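Local coordinates for protein GrgF (Penicillium sp. sh18, PDB 6LZH) that acts as a polyketide transferase in the biosynthesis of gregatin A, a fungal polyketide with an alkylated furanone core, and has an alpha/beta hydrolase fold, at residues Q30-A34 with N101-E106; K107-L111 with R290-F294. One frame throughout, in Å; residues are numbered along the deposited sequence.

Contact 1: Q30-A34 with N101-E106; sequences QRGPA and NPLVNE
L103 O is gripped by G32 N and by water 3. G32 N donates to L103 O at 2.9 Å, from above the carbonyl plane, and water 3 donates to the same oxygen. That water also donates to P33 O and so bridges the two segments. R31 CA adds a C-H...O contact to L103 O at 3.3 Å. A second backbone bond runs the other way, N105 N to G32 O, and is nearly straight at 170°. The two bonds flank V104, which pairs with G32 as a short parallel bridge at the start of strand 32-38, a central strand of the alpha/beta hydrolase sheet. Segment 101-106 follows helix 84-99. It makes a type I turn from N101 to V104, and L103 N donates to N101 OD1 on a lone pair, an Asx turn. R31 reaches along this turn. With CG anti to its backbone N (chi1 176°) and the chain extended to NE, its guanidinium arrives beside P102 and N105. R31 NH1 donates to P102 O at 2.9 Å; the acceptor lies in the guanidinium plane, yet NH1 stands above the carbonyl plane. N105 CA lies over one guanidinium face, and water 1 links R31 NH2 to V104 O. A34 CB meets V104 CG1 at 3.7 Å, and F98 of helix 84-99 touches both residues. L103 CD2 packs against the Q30 backbone, 3.4 Å from Q30 C.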
loop_
_atom_site.group_PDB
_atom_site.type_symbol
_atom_site.label_atom_id
_atom_site.label_comp_id
_atom_site.label_asym_id
_atom_site.label_seq_id
_atom_site.Cartn_x
_atom_site.Cartn_y
_atom_site.Cartn_z
ATOM N N GLN A 30 -2.743 -38.040 -3.061
ATOM C CA GLN A 30 -2.846 -38.336 -1.639
ATOM C C GLN A 30 -2.487 -37.074 -0.869
ATOM O O GLN A 30 -1.944 -36.115 -1.429
ATOM C CB GLN A 30 -1.947 -39.515 -1.241
ATOM C CG GLN A 30 -0.455 -39.279 -1.405
ATOM C CD GLN A 30 -0.042 -39.044 -2.857
ATOM O OE1 GLN A 30 -0.156 -39.936 -3.705
ATOM N NE2 GLN A 30 0.431 -37.835 -3.150
ATOM N N ARG A 31 -2.820 -37.079 0.423
ATOM C CA ARG A 31 -2.558 -35.914 1.262
ATOM C C ARG A 31 -1.063 -35.609 1.289
ATOM O O ARG A 31 -0.229 -36.509 1.409
ATOM C CB ARG A 31 -3.094 -36.154 2.679
ATOM C CG ARG A 31 -2.789 -35.039 3.681
ATOM C CD ARG A 31 -3.373 -35.385 5.050
ATOM N NE ARG A 31 -2.987 -34.415 6.065
ATOM C CZ ARG A 31 -3.623 -33.277 6.292
ATOM N NH1 ARG A 31 -4.692 -32.961 5.568
ATOM N NH2 ARG A 31 -3.191 -32.455 7.246
ATOM N N GLY A 32 -0.723 -34.327 1.169
ATOM C CA GLY A 32 0.664 -33.917 1.148
ATOM C C GLY A 32 0.848 -32.431 0.916
ATOM O O GLY A 32 -0.033 -31.618 1.212
ATOM N N PRO A 33 2.000 -32.054 0.359
ATOM C CA PRO A 33 2.310 -30.631 0.167
ATOM C C PRO A 33 1.379 -29.982 -0.848
ATOM O O PRO A 33 0.673 -30.647 -1.614
ATOM C CB PRO A 33 3.759 -30.652 -0.329
ATOM C CG PRO A 33 3.874 -31.999 -1.061
ATOM C CD PRO A 33 2.972 -32.951 -0.303
ATOM N N ALA A 34 1.369 -28.646 -0.828
ATOM C CA ALA A 34 0.529 -27.867 -1.734
ATOM C C ALA A 34 1.248 -26.587 -2.151
ATOM O O ALA A 34 2.201 -26.133 -1.497
ATOM C CB ALA A 34 -0.824 -27.514 -1.108
ATOM N N ASN A 101 -8.567 -28.005 2.789
ATOM C CA ASN A 101 -8.613 -29.169 1.911
ATOM C C ASN A 101 -7.921 -30.350 2.591
ATOM O O ASN A 101 -6.763 -30.226 3.005
ATOM C CB ASN A 101 -7.951 -28.850 0.571
ATOM C CG ASN A 101 -8.282 -29.862 -0.506
ATOM O OD1 ASN A 101 -8.060 -31.065 -0.344
ATOM N ND2 ASN A 101 -8.805 -29.379 -1.625
ATOM N N PRO A 102 -8.589 -31.501 2.722
ATOM C CA PRO A 102 -7.961 -32.643 3.413
ATOM C C PRO A 102 -6.793 -33.249 2.655
ATOM O O PRO A 102 -6.060 -34.065 3.232
ATOM C CB PRO A 102 -9.112 -33.657 3.563
ATOM C CG PRO A 102 -10.341 -33.023 2.931
ATOM C CD PRO A 102 -9.884 -31.849 2.114
ATOM N N LEU A 103 -6.592 -32.889 1.387
ATOM C CA LEU A 103 -5.393 -33.297 0.670
ATOM C C LEU A 103 -4.186 -32.431 1.013
ATOM O O LEU A 103 -3.069 -32.763 0.600
ATOM C CB LEU A 103 -5.633 -33.242 -0.850
ATOM C CG LEU A 103 -6.330 -34.430 -1.509
ATOM C CD1 LEU A 103 -6.535 -34.165 -2.996
ATOM C CD2 LEU A 103 -5.575 -35.736 -1.304
ATOM N N VAL A 104 -4.375 -31.342 1.754
ATOM C CA VAL A 104 -3.326 -30.357 1.982
ATOM C C VAL A 104 -2.844 -30.461 3.422
ATOM O O VAL A 104 -3.607 -30.213 4.366
ATOM C CB VAL A 104 -3.810 -28.935 1.669
ATOM C CG1 VAL A 104 -2.714 -27.919 1.990
ATOM C CG2 VAL A 104 -4.226 -28.833 0.222
ATOM N N ASN A 105 -1.574 -30.832 3.583
ATOM C CA ASN A 105 -0.878 -30.718 4.855
ATOM C C ASN A 105 -0.612 -29.250 5.149
ATOM O O ASN A 105 0.152 -28.601 4.431
ATOM C CB ASN A 105 0.422 -31.513 4.788
ATOM C CG ASN A 105 1.216 -31.470 6.081
ATOM O OD1 ASN A 105 1.149 -30.516 6.854
ATOM N ND2 ASN A 105 2.003 -32.512 6.305
ATOM N N GLU A 106 -1.205 -28.727 6.232
ATOM C CA GLU A 106 -1.142 -27.288 6.442
ATOM C C GLU A 106 0.249 -26.803 6.819
ATOM O O GLU A 106 0.474 -25.588 6.840
ATOM C CB GLU A 106 -2.153 -26.860 7.504
ATOM C CG GLU A 106 -1.937 -27.506 8.849
ATOM C CD GLU A 106 -2.831 -26.911 9.916
ATOM O OE1 GLU A 106 -2.460 -26.971 11.109
ATOM O OE2 GLU A 106 -3.899 -26.375 9.553
HETATM O O HOH W 1 -3.936 -29.717 7.236
HETATM O O HOH W 2 -6.366 -30.181 5.716
HETATM O O HOH W 3 -1.329 -32.475 -1.594
#

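Contact 2: K107-L111 with R290-F294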
loop_
_atom_site.group_PDB
_atom_site.type_symbol
_atom_site.label_atom_id
_atom_site.label_comp_id
_atom_site.label_asym_id
_atom_site.label_seq_id
_atom_site.Cartn_x
_atom_site.Cartn_y
_atom_site.Cartn_z
ATOM N N LYS A 107 1.186 -27.701 7.106
ATOM C CA LYS A 107 2.568 -27.300 7.314
ATOM C C LYS A 107 3.406 -27.412 6.042
ATOM O O LYS A 107 4.627 -27.226 6.103
ATOM C CB LYS A 107 3.187 -28.131 8.451
ATOM C CG LYS A 107 2.804 -27.616 9.856
ATOM C CD LYS A 107 2.709 -28.738 10.904
ATOM C CE LYS A 107 2.066 -30.019 10.336
ATOM N NZ LYS A 107 1.405 -30.936 11.360
ATOM N N GLN A 108 2.783 -27.703 4.893
ATOM C CA GLN A 108 3.487 -27.857 3.621
ATOM C C GLN A 108 2.810 -27.041 2.525
ATOM O O GLN A 108 2.632 -27.504 1.396
ATOM C CB GLN A 108 3.579 -29.326 3.207
ATOM C CG GLN A 108 4.198 -30.226 4.286
ATOM C CD GLN A 108 4.306 -31.661 3.845
ATOM O OE1 GLN A 108 3.374 -32.215 3.255
ATOM N NE2 GLN A 108 5.444 -32.290 4.140
ATOM N N ILE A 109 2.425 -25.814 2.832
ATOM C CA ILE A 109 1.795 -24.938 1.851
ATOM C C ILE A 109 2.837 -23.941 1.390
ATOM O O ILE A 109 3.331 -23.139 2.191
ATOM C CB ILE A 109 0.567 -24.228 2.429
ATOM C CG1 ILE A 109 -0.519 -25.267 2.737
ATOM C CG2 ILE A 109 0.059 -23.175 1.435
ATOM C CD1 ILE A 109 -1.756 -24.696 3.409
ATOM N N ALA A 110 3.176 -24.001 0.109
ATOM C CA ALA A 110 4.176 -23.124 -0.478
ATOM C C ALA A 110 3.513 -22.141 -1.443
ATOM O O ALA A 110 2.392 -22.347 -1.908
ATOM C CB ALA A 110 5.260 -23.953 -1.183
ATOM N N LEU A 111 4.200 -21.033 -1.700
ATOM C CA LEU A 111 3.778 -20.048 -2.682
ATOM C C LEU A 111 4.778 -20.043 -3.828
ATOM O O LEU A 111 5.986 -20.163 -3.600
ATOM C CB LEU A 111 3.707 -18.643 -2.067
ATOM C CG LEU A 111 2.802 -18.448 -0.844
ATOM C CD1 LEU A 111 2.836 -16.976 -0.405
ATOM C CD2 LEU A 111 1.378 -18.913 -1.165
ATOM N N ARG A 290 13.305 -30.372 0.482
ATOM C CA ARG A 290 14.238 -30.150 1.579
ATOM C C ARG A 290 13.628 -29.286 2.684
ATOM O O ARG A 290 13.823 -29.566 3.869
ATOM C CB ARG A 290 15.529 -29.517 1.038
ATOM C CG ARG A 290 16.353 -30.458 0.164
ATOM C CD ARG A 290 17.719 -29.855 -0.184
ATOM N NE ARG A 290 17.639 -28.923 -1.309
ATOM C CZ ARG A 290 17.616 -27.598 -1.189
ATOM N NH1 ARG A 290 17.681 -27.016 0.005
ATOM N NH2 ARG A 290 17.549 -26.844 -2.269
ATOM N N HIS A 291 12.864 -28.252 2.325
ATOM C CA HIS A 291 12.405 -27.295 3.330
ATOM C C HIS A 291 11.028 -27.615 3.905
ATOM O O HIS A 291 10.743 -27.237 5.047
ATOM C CB HIS A 291 12.397 -25.881 2.738
ATOM C CG HIS A 291 13.768 -25.296 2.591
ATOM N ND1 HIS A 291 14.500 -24.843 3.670
ATOM C CD2 HIS A 291 14.544 -25.104 1.498
ATOM C CE1 HIS A 291 15.673 -24.401 3.247
ATOM N NE2 HIS A 291 15.727 -24.553 1.932
ATOM N N MET A 292 10.151 -28.255 3.139
ATOM C CA MET A 292 8.849 -28.677 3.653
ATOM C C MET A 292 8.831 -30.143 4.081
ATOM O O MET A 292 7.797 -30.620 4.562
ATOM C CB MET A 292 7.760 -28.429 2.603
ATOM C CG MET A 292 7.700 -26.986 2.099
ATOM S SD MET A 292 6.068 -26.462 1.470
ATOM C CE MET A 292 5.873 -27.572 0.061
ATOM N N ALA A 293 9.946 -30.864 3.896
ATOM C CA ALA A 293 10.144 -32.239 4.358
ATOM C C ALA A 293 9.119 -33.217 3.796
ATOM O O ALA A 293 8.152 -33.569 4.482
ATOM C CB ALA A 293 10.134 -32.295 5.891
ATOM N N PHE A 294 9.321 -33.660 2.553
ATOM C CA PHE A 294 8.493 -34.698 1.947
ATOM C C PHE A 294 9.236 -35.400 0.806
ATOM O O PHE A 294 10.386 -35.047 0.510
ATOM C CB PHE A 294 7.166 -34.115 1.442
ATOM C CG PHE A 294 7.303 -33.171 0.263
ATOM C CD1 PHE A 294 7.456 -31.808 0.470
ATOM C CD2 PHE A 294 7.239 -33.644 -1.047
ATOM C CE1 PHE A 294 7.563 -30.919 -0.610
ATOM C CE2 PHE A 294 7.339 -32.776 -2.125
ATOM C CZ PHE A 294 7.507 -31.399 -1.905
#
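Q108 and M292 reach across the contact in opposite directions, each meeting the other's backbone. The contact joins the start of strand 108-114, in the central sheet of the alpha/beta hydrolase fold, to the C-terminal end of helix 277-292. Q108 CG lies beside the backbone N and anti to the carbonyl carbon, and the chain is extended beyond it, which carries the amide to the helix end. There Q108 NE2 donates to M292 O at 2.9 Å with an N-H...O angle of 149°. M292 O lies 21° out of the Q108 amide plane. A293 O is also near Q108 NE2, but the angle is too poor for a bond. A leucine in place of Q108 would probably leave M292 O without this donor and the last residues of the chain less firmly tied to the strand. M292 points back toward the strand. Its chain bends at chi3 (-63°), which turns CE alongside the strand. The sulfur rests on backbone, with M292 SD 3.5 Å from Q108 C. P33 of strand 32-38 and A132 also touch M292. A293, with positive phi, leads the chain out of the helix to F294, and F294 CB is 3.7 Å from Q108 NE2. Deeper along the strand, A110 CB touches the sulfur and the terminal methyl, 3.7 Å from M292 SD and 3.9 Å from M292 CE.

Overall arrangement
The centres of contacts 1 and 2 lie about 11 Å apart, on the same side of the chain's centre and away from the annotated sites. They come in series along the chain: contact 1 closes at E106 and contact 2 opens at K107, where the chain turns a corner between strands 104-105 and 108-114. Both reach the central mixed sheet, in which strands 32-38 and 108-114 are parallel neighbours. Strand 108-114 leads on to C115, the probable catalytic nucleophile. Contact 1 joins strand 32-38 to 104-105, and contact 2 joins the start of 108-114 to the C-terminus. Probable backbone hydrogen bonds from A34 N to Q108 O and from A110 N to A34 O connect the two.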